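Local coordinates for protein cellulase (Uncultured bacterium, PDB 6XSO) that probably hydrolyses internal beta-1,4 linkages of cellulose and related plant polysaccharides such as xylan, as a broad-specificity endoglucanase of glycoside hydrolase family 5, at residues A[29-34]-A[344-349]; A[78-83]-A[118-123]; A[83-88]-A[98-103]. All blocks are in the same frame, centred on the assembly; numbering follows the deposited sequence.

The three contacts lie along one side of a (beta/alpha)8 barrel. Contact 1 joins the first strand, 31-34, to the last, 345-349, and so closes the barrel; contact 2 joins strands 78-81 and 116-119. Their centres are about 12 Å apart, and W33, N34 and F347 touch residues of contact 2 directly. Contact 3 packs the loop after strand 78-81 on helix 97-111 and shares V83 with contact 2. Its centre is about 12 Å from that of contact 2 and about 23 Å from that of contact 1. Along the chain the contacts are nested: the beta-alpha-beta unit of contact 2, its loop packed on its own helix, lies inside the chain loop that contact 1 closes.

Contact 1 of 3, residues A[29-34]-A[344-349]; sequences MGVGWN and IATFYW
G32 and F347 face each other at the seam of the (beta/alpha)8 barrel, where the first strand, 31-34, runs parallel to the last, 345-349, with 34° between their directions. G32 N donates to T346 O at 2.8 Å, Y348 N to G32 O, and N34 N to Y348 O. With CG beside its own backbone N (chi1 -72°), the F347 ring leans back over G32 on the interior side, and G32 CA rests over one face, 4.1 Å from the F347 ring centroid, in a CH-pi contact. The ring takes up the side of G32 where a CB would lie. M29 stretches its extended chain across F347 at about a right angle and brings SD to the ring edge, 3.7 Å from F347 CZ: a Met-aromatic contact. The same sulfur also touches A345 CB.

Farther along this face N34 and W349 cross at about a right angle, amide and indole planes 51° apart, with N34 CG 3.5 Å from W349 CE3. N34 ND2 adds a second bond to Y348 O at 3.2 Å, arriving from above the carbonyl plane, so that one carbonyl oxygen takes the backbone N-H and one amide N-H of N34. R80 NH1 bonds to N34 OD1 and G307 O accepts from ND2, which fixes the amide's rotation.

On the outer face W33 CD1 lies 3.6 Å from Y348 O, on the edge side of the Y348 ring; W33 NE1 is bonded to M350 O and Y348 OH to S310 OG, while V31 and T346 pack on helix 325-341. Toward 29-30 the strands part and water steps in: one molecule accepts from T346 N at 2.9 Å and donates to G30 O at 2.7 Å.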
# COMPACT_ATOMS: atom_id res chain seq x y z
N MET A 29 -8.44 -5.76 -9.95
CA MET A 29 -7.39 -6.33 -9.12
C MET A 29 -7.83 -7.61 -8.42
O MET A 29 -6.98 -8.44 -8.07
CB MET A 29 -6.98 -5.34 -8.05
CG MET A 29 -6.13 -4.19 -8.54
SD MET A 29 -5.95 -2.87 -7.33
CE MET A 29 -5.01 -1.68 -8.28
N GLY A 30 -9.12 -7.83 -8.23
CA GLY A 30 -9.54 -9.03 -7.53
C GLY A 30 -9.11 -8.99 -6.08
O GLY A 30 -9.31 -7.98 -5.37
N VAL A 31 -8.52 -10.09 -5.62
CA VAL A 31 -7.91 -10.15 -4.29
C VAL A 31 -6.39 -10.09 -4.45
O VAL A 31 -5.83 -10.76 -5.32
CB VAL A 31 -8.30 -11.38 -3.46
CG1 VAL A 31 -9.69 -11.19 -2.90
CG2 VAL A 31 -8.17 -12.67 -4.26
N GLY A 32 -5.76 -9.29 -3.59
CA GLY A 32 -4.34 -9.04 -3.66
C GLY A 32 -3.59 -9.53 -2.43
O GLY A 32 -4.18 -9.93 -1.42
N TRP A 33 -2.26 -9.44 -2.51
CA TRP A 33 -1.36 -9.87 -1.46
C TRP A 33 -0.18 -8.92 -1.43
O TRP A 33 0.22 -8.38 -2.47
CB TRP A 33 -0.83 -11.26 -1.76
CG TRP A 33 0.08 -11.84 -0.70
CD1 TRP A 33 -0.23 -12.11 0.60
CD2 TRP A 33 1.44 -12.24 -0.89
NE1 TRP A 33 0.85 -12.67 1.24
CE2 TRP A 33 1.89 -12.76 0.34
CE3 TRP A 33 2.31 -12.23 -1.98
CZ2 TRP A 33 3.18 -13.26 0.51
CZ3 TRP A 33 3.59 -12.72 -1.80
CH2 TRP A 33 4.01 -13.23 -0.58
N ASN A 34 0.39 -8.74 -0.23
CA ASN A 34 1.59 -7.92 -0.02
C ASN A 34 2.83 -8.79 0.10
O ASN A 34 2.91 -9.67 0.97
CB ASN A 34 1.51 -7.13 1.30
CG ASN A 34 0.70 -5.91 1.19
OD1 ASN A 34 1.20 -4.84 0.85
ND2 ASN A 34 -0.58 -6.03 1.50
N ILE A 344 -14.09 -2.17 -3.81
CA ILE A 344 -12.87 -1.88 -3.05
C ILE A 344 -11.96 -3.11 -3.11
O ILE A 344 -12.40 -4.23 -2.83
CB ILE A 344 -13.22 -1.54 -1.59
CG1 ILE A 344 -14.02 -0.24 -1.53
CG2 ILE A 344 -11.97 -1.52 -0.72
CD1 ILE A 344 -14.51 0.11 -0.13
N ALA A 345 -10.71 -2.91 -3.52
CA ALA A 345 -9.76 -4.00 -3.59
C ALA A 345 -9.06 -4.18 -2.25
O ALA A 345 -8.81 -3.20 -1.53
CB ALA A 345 -8.70 -3.73 -4.66
N THR A 346 -8.76 -5.42 -1.90
CA THR A 346 -8.08 -5.76 -0.65
C THR A 346 -6.77 -6.47 -0.94
O THR A 346 -6.68 -7.25 -1.90
CB THR A 346 -8.94 -6.68 0.24
OG1 THR A 346 -9.07 -7.98 -0.32
CG2 THR A 346 -10.33 -6.08 0.44
N PHE A 347 -5.74 -6.16 -0.13
CA PHE A 347 -4.41 -6.76 -0.25
C PHE A 347 -4.00 -7.32 1.12
O PHE A 347 -3.70 -6.55 2.04
CB PHE A 347 -3.37 -5.73 -0.74
CG PHE A 347 -3.50 -5.35 -2.20
CD1 PHE A 347 -4.52 -4.52 -2.63
CD2 PHE A 347 -2.57 -5.79 -3.15
CE1 PHE A 347 -4.64 -4.16 -3.96
CE2 PHE A 347 -2.68 -5.42 -4.50
CZ PHE A 347 -3.70 -4.62 -4.90
N TYR A 348 -4.00 -8.65 1.27
CA TYR A 348 -3.68 -9.28 2.55
C TYR A 348 -2.21 -9.05 2.92
O TYR A 348 -1.33 -9.06 2.06
CB TYR A 348 -4.00 -10.79 2.48
CG TYR A 348 -3.94 -11.41 3.83
CD1 TYR A 348 -2.78 -12.05 4.26
CD2 TYR A 348 -5.01 -11.33 4.71
CE1 TYR A 348 -2.69 -12.57 5.54
CE2 TYR A 348 -4.93 -11.85 5.98
CZ TYR A 348 -3.77 -12.46 6.39
OH TYR A 348 -3.70 -12.94 7.67
N TRP A 349 -1.94 -8.83 4.22
CA TRP A 349 -0.58 -8.54 4.67
C TRP A 349 0.18 -9.83 5.01
O TRP A 349 -0.07 -10.45 6.04
CB TRP A 349 -0.58 -7.63 5.91
CG TRP A 349 0.84 -7.37 6.35
CD1 TRP A 349 1.49 -7.90 7.44
CD2 TRP A 349 1.80 -6.57 5.67
NE1 TRP A 349 2.79 -7.46 7.47
CE2 TRP A 349 3.02 -6.65 6.39
CE3 TRP A 349 1.76 -5.79 4.50
CZ2 TRP A 349 4.17 -5.98 5.99
CZ3 TRP A 349 2.90 -5.12 4.11
CH2 TRP A 349 4.09 -5.21 4.85
O HOH W 1 -10.29 -7.74 -2.86
O HOH W 2 -6.83 -9.79 -0.07

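Contact 2 of 3, residues A[78-83]-A[118-123]; sequences AIRVPV and IINVHH
I118 N donates to I79 O at 3.0 Å and I118 O accepts from V81 N at 2.8 Å, two parallel-strand bonds that straddle R80. The side chains of I118 and R80 share the barrel interior. I119 turns to the outer face with V81, its CG2 branch 4.2 Å from V81 CB, and meets helices 97-111 and 140-161. At N120 the side chain continues the ladder; the buried N120 N has no partner in the model. Its CG sits between the backbone N and the carbonyl carbon (chi1 76°), which carries the amide across to 78-83, where OD1 accepts from V83 N at 3.0 Å. N120 ND2 donates to H122 ND1 at 3.0 Å, almost straight at 174° and in the planes of both groups. Another bond joins ND2 to E171 OE2, the carboxylate oxygen that R80 NH2 also reaches in a salt bridge. With an alanine in place of N120, V83 N would probably be left without its acceptor and the H122 ring would be freer to turn. V121 points away toward helix 140-161. H122 N then gives V83 O a bent bond of 2.8 Å, while its imidazole takes P82 CB over one face, 3.6 Å from the H122 ring centroid, and the R80 guanidinium at its edge. Such a polar cluster, linked through R80 to E308 as well, lies at the C-terminal strand ends of a beta-alpha-beta unit, the rim where active sites of TIM-barrel hydrolases are found.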
# COMPACT_ATOMS: atom_id res chain seq x y z
N ALA A 78 -3.41 -9.44 -7.96
CA ALA A 78 -2.64 -8.22 -7.75
C ALA A 78 -1.67 -8.44 -6.60
O ALA A 78 -1.97 -9.17 -5.66
CB ALA A 78 -3.57 -7.04 -7.43
N ILE A 79 -0.50 -7.80 -6.71
CA ILE A 79 0.54 -7.87 -5.69
C ILE A 79 0.95 -6.43 -5.35
O ILE A 79 1.27 -5.65 -6.26
CB ILE A 79 1.76 -8.67 -6.17
CG1 ILE A 79 1.40 -10.07 -6.70
CG2 ILE A 79 2.80 -8.77 -5.04
CD1 ILE A 79 0.88 -11.05 -5.66
N ARG A 80 0.93 -6.09 -4.06
CA ARG A 80 1.57 -4.87 -3.59
C ARG A 80 3.01 -5.22 -3.21
O ARG A 80 3.24 -6.18 -2.46
CB ARG A 80 0.83 -4.27 -2.39
CG ARG A 80 1.49 -2.99 -1.79
CD ARG A 80 0.49 -2.28 -0.98
NE ARG A 80 0.85 -1.07 -0.25
CZ ARG A 80 1.14 -1.00 1.04
NH1 ARG A 80 1.34 -2.10 1.76
NH2 ARG A 80 1.31 0.19 1.60
N VAL A 81 3.95 -4.44 -3.73
CA VAL A 81 5.39 -4.64 -3.54
C VAL A 81 5.87 -3.41 -2.77
O VAL A 81 6.29 -2.42 -3.39
CB VAL A 81 6.12 -4.83 -4.88
CG1 VAL A 81 7.63 -4.95 -4.66
CG2 VAL A 81 5.60 -6.10 -5.58
N PRO A 82 5.79 -3.40 -1.45
CA PRO A 82 6.31 -2.26 -0.69
C PRO A 82 7.81 -2.13 -0.87
O PRO A 82 8.55 -3.11 -0.86
CB PRO A 82 5.97 -2.59 0.76
CG PRO A 82 5.16 -3.80 0.75
CD PRO A 82 5.27 -4.47 -0.58
N VAL A 83 8.28 -0.89 -0.99
CA VAL A 83 9.70 -0.62 -1.17
C VAL A 83 10.10 0.51 -0.23
O VAL A 83 9.44 1.55 -0.18
CB VAL A 83 10.05 -0.22 -2.62
CG1 VAL A 83 11.55 -0.03 -2.77
CG2 VAL A 83 9.58 -1.23 -3.61
N ILE A 118 1.50 -2.89 -7.46
CA ILE A 118 1.63 -1.58 -6.83
C ILE A 118 3.02 -1.48 -6.23
O ILE A 118 3.42 -2.34 -5.44
CB ILE A 118 0.57 -1.39 -5.73
CG1 ILE A 118 -0.86 -1.42 -6.28
CG2 ILE A 118 0.82 -0.07 -4.97
CD1 ILE A 118 -1.93 -1.56 -5.15
N ILE A 119 3.76 -0.40 -6.55
CA ILE A 119 5.01 -0.08 -5.87
C ILE A 119 4.82 1.23 -5.11
O ILE A 119 4.09 2.12 -5.57
CB ILE A 119 6.24 0.01 -6.77
CG1 ILE A 119 6.01 0.99 -7.91
CG2 ILE A 119 6.61 -1.39 -7.29
CD1 ILE A 119 7.28 1.25 -8.74
N ASN A 120 5.46 1.35 -3.95
CA ASN A 120 5.23 2.52 -3.11
C ASN A 120 6.55 3.05 -2.53
O ASN A 120 7.65 2.66 -2.92
CB ASN A 120 4.21 2.23 -1.98
CG ASN A 120 4.80 1.42 -0.84
OD1 ASN A 120 5.90 0.89 -0.94
ND2 ASN A 120 4.06 1.31 0.26
N VAL A 121 6.40 3.97 -1.57
CA VAL A 121 7.46 4.49 -0.72
C VAL A 121 7.01 4.12 0.70
O VAL A 121 5.99 4.64 1.18
CB VAL A 121 7.61 6.01 -0.91
CG1 VAL A 121 8.49 6.63 0.16
CG2 VAL A 121 8.19 6.32 -2.31
N HIS A 122 7.74 3.19 1.35
CA HIS A 122 7.18 2.45 2.48
C HIS A 122 7.77 2.94 3.78
O HIS A 122 7.23 3.86 4.41
CB HIS A 122 7.30 0.94 2.22
CG HIS A 122 6.38 0.12 3.05
ND1 HIS A 122 5.06 -0.07 2.72
CD2 HIS A 122 6.56 -0.52 4.24
CE1 HIS A 122 4.47 -0.82 3.63
NE2 HIS A 122 5.36 -1.13 4.55
N HIS A 123 8.86 2.34 4.30
CA HIS A 123 9.38 2.73 5.61
C HIS A 123 10.25 3.97 5.57
O HIS A 123 10.95 4.27 6.54
CB HIS A 123 10.08 1.57 6.31
CG HIS A 123 9.15 0.49 6.73
ND1 HIS A 123 7.97 0.75 7.40
CD2 HIS A 123 9.22 -0.85 6.58
CE1 HIS A 123 7.35 -0.39 7.65
NE2 HIS A 123 8.09 -1.38 7.17

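Contact 3 of 3, residues A[83-88]-A[98-103]; sequences VTWYQE and AWMKRV
E88 lays its side chain flat on W99 of helix 97-111: CG sits over the five-membered ring, 3.4 Å from the W99 centroid in a CH-pi contact, and the carboxylate is stacked with the indole, planes 8° apart. A bend at chi2 of E88 (-65°) folds the chain down onto the ring. W99 has CG anti to its backbone N, which sends the indole out from the helix between E88 on one face and V103 CG2, one turn on, against the other. Its CD1-NE1 edge is directed at the face of W85 in an offset edge-to-face pair, planes at 86°, with W99 CD1 3.7 Å from W85 CZ3. V83 CG1 fills the corner of the two indoles, under one face of W85 and 3.7 Å from W99 NE1. V83 and V103 meet tip to tip, CG1 of V83 lying 4.1 Å from CG2 of V103. M100, bent at chi2 and chi3, curls back to set SD 3.9 Å from W85 CZ3, an oblique Met-aromatic contact. W85 NE1 is bonded to N120 O, tying the ring to the neighbouring strand's end.

No hydrogen bond crosses between 83-88 and 98-103, and the buried W99 NE1 has no partner: these segments meet by apolar and aromatic packing, while N96 bridges E88 and W99 N with hydrogen bonds. The E88 carboxylate finds polar partners outside them, OE2 with H54 ND1 and OE1 with N96 ND2; a sodium ion about 5 Å from its side chain may add a favourable field. These bonds probably offset the cost of laying a carboxylate on a buried indole.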
# COMPACT_ATOMS: atom_id res chain seq x y z
N VAL A 83 8.28 -0.89 -0.99
CA VAL A 83 9.70 -0.62 -1.17
C VAL A 83 10.10 0.51 -0.23
O VAL A 83 9.44 1.55 -0.18
CB VAL A 83 10.05 -0.22 -2.62
CG1 VAL A 83 11.55 -0.03 -2.77
CG2 VAL A 83 9.58 -1.23 -3.61
N THR A 84 11.22 0.32 0.48
CA THR A 84 11.83 1.35 1.32
C THR A 84 13.10 1.83 0.66
O THR A 84 13.97 1.03 0.30
CB THR A 84 12.11 0.81 2.73
OG1 THR A 84 10.86 0.42 3.34
CG2 THR A 84 12.83 1.87 3.59
N TRP A 85 13.21 3.16 0.49
CA TRP A 85 14.22 3.72 -0.39
C TRP A 85 15.40 4.38 0.30
O TRP A 85 16.45 4.52 -0.34
CB TRP A 85 13.57 4.73 -1.36
CG TRP A 85 12.48 4.14 -2.19
CD1 TRP A 85 11.16 4.05 -1.85
CD2 TRP A 85 12.60 3.54 -3.49
NE1 TRP A 85 10.45 3.42 -2.86
CE2 TRP A 85 11.31 3.11 -3.88
CE3 TRP A 85 13.67 3.33 -4.37
CZ2 TRP A 85 11.06 2.51 -5.10
CZ3 TRP A 85 13.42 2.70 -5.58
CH2 TRP A 85 12.12 2.28 -5.92
N TYR A 86 15.29 4.77 1.57
CA TYR A 86 16.25 5.71 2.14
C TYR A 86 17.65 5.12 2.26
O TYR A 86 18.64 5.88 2.24
CB TYR A 86 15.77 6.25 3.49
CG TYR A 86 15.87 5.29 4.68
CD1 TYR A 86 16.97 5.31 5.53
CD2 TYR A 86 14.84 4.41 4.98
CE1 TYR A 86 17.05 4.45 6.62
CE2 TYR A 86 14.92 3.55 6.06
CZ TYR A 86 16.03 3.59 6.88
OH TYR A 86 16.12 2.74 7.96
N GLN A 87 17.78 3.81 2.41
CA GLN A 87 19.10 3.18 2.46
C GLN A 87 19.66 2.92 1.07
O GLN A 87 20.73 2.31 0.94
CB GLN A 87 19.07 1.88 3.27
CG GLN A 87 18.45 2.07 4.66
CD GLN A 87 18.78 0.95 5.61
OE1 GLN A 87 18.03 -0.02 5.72
NE2 GLN A 87 19.92 1.06 6.30
N GLU A 88 18.96 3.39 0.04
CA GLU A 88 19.35 3.22 -1.35
C GLU A 88 19.51 4.56 -2.06
O GLU A 88 19.61 4.60 -3.29
CB GLU A 88 18.35 2.32 -2.08
CG GLU A 88 18.17 0.93 -1.47
CD GLU A 88 19.43 0.04 -1.53
OE1 GLU A 88 20.40 0.35 -2.26
OE2 GLU A 88 19.44 -0.99 -0.84
N ALA A 98 21.67 -0.20 -9.11
CA ALA A 98 21.48 -1.61 -8.78
C ALA A 98 20.16 -1.83 -8.04
O ALA A 98 19.48 -2.84 -8.25
CB ALA A 98 22.65 -2.11 -7.93
N TRP A 99 19.80 -0.90 -7.15
CA TRP A 99 18.56 -1.07 -6.40
C TRP A 99 17.35 -0.90 -7.31
O TRP A 99 16.40 -1.70 -7.26
CB TRP A 99 18.49 -0.08 -5.23
CG TRP A 99 17.21 -0.30 -4.45
CD1 TRP A 99 16.14 0.55 -4.35
CD2 TRP A 99 16.85 -1.48 -3.73
NE1 TRP A 99 15.15 -0.03 -3.59
CE2 TRP A 99 15.55 -1.28 -3.20
CE3 TRP A 99 17.50 -2.69 -3.46
CZ2 TRP A 99 14.90 -2.24 -2.43
CZ3 TRP A 99 16.84 -3.65 -2.69
CH2 TRP A 99 15.56 -3.41 -2.18
N MET A 100 17.37 0.11 -8.18
CA MET A 100 16.24 0.32 -9.08
C MET A 100 16.08 -0.88 -10.00
O MET A 100 14.96 -1.30 -10.29
CB MET A 100 16.43 1.61 -9.87
CG MET A 100 15.13 2.07 -10.58
SD MET A 100 13.78 2.62 -9.50
CE MET A 100 14.35 4.29 -9.15
N LYS A 101 17.20 -1.43 -10.48
CA LYS A 101 17.15 -2.64 -11.30
C LYS A 101 16.51 -3.80 -10.56
O LYS A 101 15.74 -4.57 -11.15
CB LYS A 101 18.58 -2.99 -11.69
CG LYS A 101 18.73 -4.21 -12.57
CD LYS A 101 20.17 -4.32 -13.11
CE LYS A 101 20.37 -5.58 -13.94
NZ LYS A 101 21.77 -5.65 -14.47
N ARG A 102 16.79 -3.94 -9.26
CA ARG A 102 16.20 -5.05 -8.51
C ARG A 102 14.69 -4.86 -8.34
O ARG A 102 13.92 -5.81 -8.50
CB ARG A 102 16.87 -5.24 -7.16
CG ARG A 102 16.25 -6.35 -6.30
CD ARG A 102 16.31 -7.68 -7.01
NE ARG A 102 15.58 -8.69 -6.27
CZ ARG A 102 15.11 -9.82 -6.81
NH1 ARG A 102 15.31 -10.07 -8.09
NH2 ARG A 102 14.46 -10.69 -6.05
N VAL A 103 14.27 -3.65 -7.98
CA VAL A 103 12.84 -3.36 -7.86
C VAL A 103 12.15 -3.70 -9.17
O VAL A 103 11.08 -4.32 -9.19
CB VAL A 103 12.61 -1.89 -7.47
CG1 VAL A 103 11.11 -1.61 -7.42
CG2 VAL A 103 13.26 -1.57 -6.12